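Local coordinates for protein ShdD (PDB 7AE5) that takes part in the non-oxidative decarboxylation and detoxification of phenolic derivatives under anaerobic conditions, as a small zinc-bearing subunit whose precise role is unknown, at residues M1-D9 against P41-L49. Residues are numbered along the deposited sequence; the frame is centred on the assembly and turned at random.
Sequences MKCHRCGSD and PVVMEKFKL. With ZN (zinc ion), chain Z.
Pro41 lies across one face of the His4 imidazole, its CD 3.7 Å from the ring centroid and 14° off the normal, a CH-pi contact; the two side chains cross at about a right angle. Lys2 O lies over the rim of the opposite face, Pro41 O comes 3.4 Å from His4 CD2, and Trp35 meets the imidazole edge-to-face. A proline suits this place because its CD, polarised by the ring nitrogen, offers C-H groups to an aromatic face. Replacing His4 by an alanine is likely to leave Pro41 CD without its aromatic partner and Trp35 without its ring neighbour. The Arg5 guanidinium has Leu49 CD1 over one face, 3.5 Å from NE. With CG anti to the backbone N (chi1 169°), the Arg5 chain runs alongside Leu49, then bends at chi3; NH2 hydrogen-bonds to Cys31 O and NH1 to Gly274 O of a Phenolic acid decarboxylase chain. Leu49 N donates a hydrogen bond to Arg5 O (3.0 Å), supplemented by a CA-H...O contact from Cys6 CA to Leu49 O (3.2 Å). Cys6 N donates to Cys3 SG and Ser8 N to Cys6 SG; both sulfurs, with Cys28 and Cys31, hold the zinc ion. Backbone bonding and apolar cover thus tie 41-49 to a zinc knuckle, whose N-H donors probably temper the negative charge of its thiolates.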
loop_
_atom_site.group_PDB
_atom_site.type_symbol
_atom_site.label_atom_id
_atom_site.label_comp_id
_atom_site.label_asym_id
_atom_site.label_seq_id
_atom_site.Cartn_x
_atom_site.Cartn_y
_atom_site.Cartn_z
ATOM N N MET H 1 -8.564 -48.599 36.550
ATOM C CA MET H 1 -9.348 -47.482 36.036
ATOM C C MET H 1 -8.493 -46.219 35.970
ATOM O O MET H 1 -8.319 -45.520 36.967
ATOM C CB MET H 1 -10.581 -47.253 36.907
ATOM C CG MET H 1 -11.830 -46.893 36.129
ATOM S SD MET H 1 -12.856 -45.706 37.013
ATOM C CE MET H 1 -12.922 -46.461 38.637
ATOM N N LYS H 2 -7.973 -45.931 34.782
ATOM C CA LYS H 2 -6.953 -44.911 34.606
ATOM C C LYS H 2 -7.566 -43.552 34.284
ATOM O O LYS H 2 -8.682 -43.445 33.770
ATOM C CB LYS H 2 -5.985 -45.319 33.495
ATOM C CG LYS H 2 -5.309 -46.666 33.725
ATOM C CD LYS H 2 -4.189 -46.933 32.723
ATOM C CE LYS H 2 -4.294 -46.038 31.493
ATOM N NZ LYS H 2 -3.187 -46.294 30.529
ATOM N N CYS H 3 -6.805 -42.506 34.594
ATOM C CA CYS H 3 -7.202 -41.153 34.240
ATOM C C CYS H 3 -7.124 -40.974 32.728
ATOM O O CYS H 3 -6.089 -41.247 32.113
ATOM C CB CYS H 3 -6.305 -40.142 34.951
ATOM S SG CYS H 3 -6.302 -38.497 34.215
ATOM N N HIS H 4 -8.224 -40.517 32.126
ATOM C CA HIS H 4 -8.306 -40.443 30.671
ATOM C C HIS H 4 -7.353 -39.413 30.077
ATOM O O HIS H 4 -7.038 -39.498 28.886
ATOM C CB HIS H 4 -9.741 -40.125 30.244
ATOM C CG HIS H 4 -10.738 -41.158 30.665
ATOM N ND1 HIS H 4 -11.297 -41.182 31.924
ATOM C CD2 HIS H 4 -11.274 -42.206 29.995
ATOM C CE1 HIS H 4 -12.136 -42.199 32.011
ATOM N NE2 HIS H 4 -12.141 -42.836 30.855
ATOM N N ARG H 5 -6.885 -38.453 30.873
ATOM C CA ARG H 5 -6.053 -37.375 30.355
ATOM C C ARG H 5 -4.565 -37.714 30.398
ATOM O O ARG H 5 -3.860 -37.548 29.398
ATOM C CB ARG H 5 -6.320 -36.086 31.138
ATOM C CG ARG H 5 -5.324 -34.976 30.856
ATOM C CD ARG H 5 -5.966 -33.614 31.036
ATOM N NE ARG H 5 -5.897 -33.155 32.418
ATOM C CZ ARG H 5 -6.424 -32.021 32.855
ATOM N NH1 ARG H 5 -7.078 -31.205 32.045
ATOM N NH2 ARG H 5 -6.296 -31.698 34.139
ATOM N N CYS H 6 -4.073 -38.182 31.542
ATOM C CA CYS H 6 -2.652 -38.440 31.720
ATOM C C CYS H 6 -2.324 -39.913 31.925
ATOM O O CYS H 6 -1.145 -40.256 32.059
ATOM C CB CYS H 6 -2.114 -37.618 32.896
ATOM S SG CYS H 6 -2.480 -38.316 34.510
ATOM N N GLY H 7 -3.326 -40.790 31.950
ATOM C CA GLY H 7 -3.101 -42.217 32.034
ATOM C C GLY H 7 -2.722 -42.747 33.398
ATOM O O GLY H 7 -2.487 -43.954 33.529
ATOM N N SER H 8 -2.659 -41.897 34.419
ATOM C CA SER H 8 -2.252 -42.350 35.740
ATOM C C SER H 8 -3.317 -43.243 36.367
ATOM O O SER H 8 -4.520 -43.057 36.161
ATOM C CB SER H 8 -1.976 -41.155 36.651
ATOM O OG SER H 8 -2.204 -41.487 38.008
ATOM N N ASP H 9 -2.858 -44.228 37.135
ATOM C CA ASP H 9 -3.736 -45.066 37.939
ATOM C C ASP H 9 -3.988 -44.475 39.322
ATOM O O ASP H 9 -4.792 -45.023 40.082
ATOM C CB ASP H 9 -3.147 -46.479 38.063
ATOM C CG ASP H 9 -4.071 -47.439 38.792
ATOM O OD1 ASP H 9 -5.273 -47.469 38.455
ATOM O OD2 ASP H 9 -3.596 -48.162 39.696
ATOM N N PRO H 41 -15.108 -40.245 28.722
ATOM C CA PRO H 41 -14.381 -39.096 28.161
ATOM C C PRO H 41 -13.331 -39.522 27.146
ATOM O O PRO H 41 -12.520 -40.415 27.402
ATOM C CB PRO H 41 -13.737 -38.445 29.394
ATOM C CG PRO H 41 -14.404 -39.081 30.586
ATOM C CD PRO H 41 -14.794 -40.451 30.143
ATOM N N VAL H 42 -13.357 -38.870 25.989
ATOM C CA VAL H 42 -12.302 -38.970 24.989
ATOM C C VAL H 42 -11.555 -37.643 25.024
ATOM O O VAL H 42 -12.037 -36.627 24.509
ATOM C CB VAL H 42 -12.850 -39.273 23.589
ATOM C CG1 VAL H 42 -11.750 -39.130 22.545
ATOM C CG2 VAL H 42 -13.447 -40.670 23.545
ATOM N N VAL H 43 -10.386 -37.641 25.655
ATOM C CA VAL H 43 -9.542 -36.453 25.695
ATOM C C VAL H 43 -8.796 -36.357 24.372
ATOM O O VAL H 43 -8.124 -37.309 23.962
ATOM C CB VAL H 43 -8.567 -36.507 26.879
ATOM C CG1 VAL H 43 -7.665 -35.283 26.882
ATOM C CG2 VAL H 43 -9.329 -36.622 28.190
ATOM N N MET H 44 -8.927 -35.217 23.696
ATOM C CA MET H 44 -8.184 -35.005 22.461
ATOM C C MET H 44 -6.686 -35.121 22.718
ATOM O O MET H 44 -6.199 -34.918 23.834
ATOM C CB MET H 44 -8.500 -33.637 21.856
ATOM C CG MET H 44 -9.973 -33.353 21.635
ATOM S SD MET H 44 -10.209 -31.729 20.885
ATOM C CE MET H 44 -11.812 -31.926 20.110
ATOM N N GLU H 45 -5.950 -35.454 21.654
ATOM C CA GLU H 45 -4.519 -35.707 21.787
ATOM C C GLU H 45 -3.785 -34.503 22.365
ATOM O O GLU H 45 -2.863 -34.659 23.174
ATOM C CB GLU H 45 -3.929 -36.091 20.431
ATOM C CG GLU H 45 -2.486 -36.550 20.495
ATOM C CD GLU H 45 -2.320 -37.824 21.299
ATOM O OE1 GLU H 45 -3.147 -38.745 21.131
ATOM O OE2 GLU H 45 -1.367 -37.902 22.102
ATOM N N LYS H 46 -4.189 -33.292 21.975
ATOM C CA LYS H 46 -3.469 -32.094 22.386
ATOM C C LYS H 46 -3.729 -31.703 23.834
ATOM O O LYS H 46 -2.951 -30.926 24.399
ATOM C CB LYS H 46 -3.825 -30.923 21.466
ATOM C CG LYS H 46 -5.281 -30.495 21.525
ATOM C CD LYS H 46 -5.454 -29.084 20.987
ATOM C CE LYS H 46 -6.058 -29.095 19.591
ATOM N NZ LYS H 46 -7.412 -29.714 19.581
ATOM N N PHE H 47 -4.792 -32.215 24.450
ATOM C CA PHE H 47 -5.079 -31.917 25.845
ATOM C C PHE H 47 -4.625 -33.017 26.793
ATOM O O PHE H 47 -4.727 -32.842 28.011
ATOM C CB PHE H 47 -6.578 -31.655 26.035
ATOM C CG PHE H 47 -7.061 -30.406 25.352
ATOM C CD1 PHE H 47 -6.324 -29.235 25.424
ATOM C CD2 PHE H 47 -8.242 -30.406 24.633
ATOM C CE1 PHE H 47 -6.761 -28.084 24.793
ATOM C CE2 PHE H 47 -8.684 -29.260 24.000
ATOM C CZ PHE H 47 -7.943 -28.098 24.081
ATOM N N LYS H 48 -4.131 -34.135 26.269
ATOM C CA LYS H 48 -3.568 -35.175 27.118
ATOM C C LYS H 48 -2.279 -34.684 27.765
ATOM O O LYS H 48 -1.527 -33.895 27.188
ATOM C CB LYS H 48 -3.297 -36.443 26.306
ATOM C CG LYS H 48 -4.548 -37.214 25.917
ATOM C CD LYS H 48 -4.203 -38.490 25.166
ATOM C CE LYS H 48 -5.438 -39.349 24.950
ATOM N NZ LYS H 48 -5.109 -40.608 24.227
ATOM N N LEU H 49 -2.027 -35.161 28.981
ATOM C CA LEU H 49 -0.865 -34.748 29.749
ATOM C C LEU H 49 0.034 -35.945 30.027
ATOM O O LEU H 49 -0.397 -37.100 29.971
ATOM C CB LEU H 49 -1.281 -34.089 31.070
ATOM C CG LEU H 49 -2.046 -32.771 30.945
ATOM C CD1 LEU H 49 -2.477 -32.264 32.315
ATOM C CD2 LEU H 49 -1.199 -31.734 30.223
HETATM ZN ZN ZN Z . -4.505 -37.468 35.280
#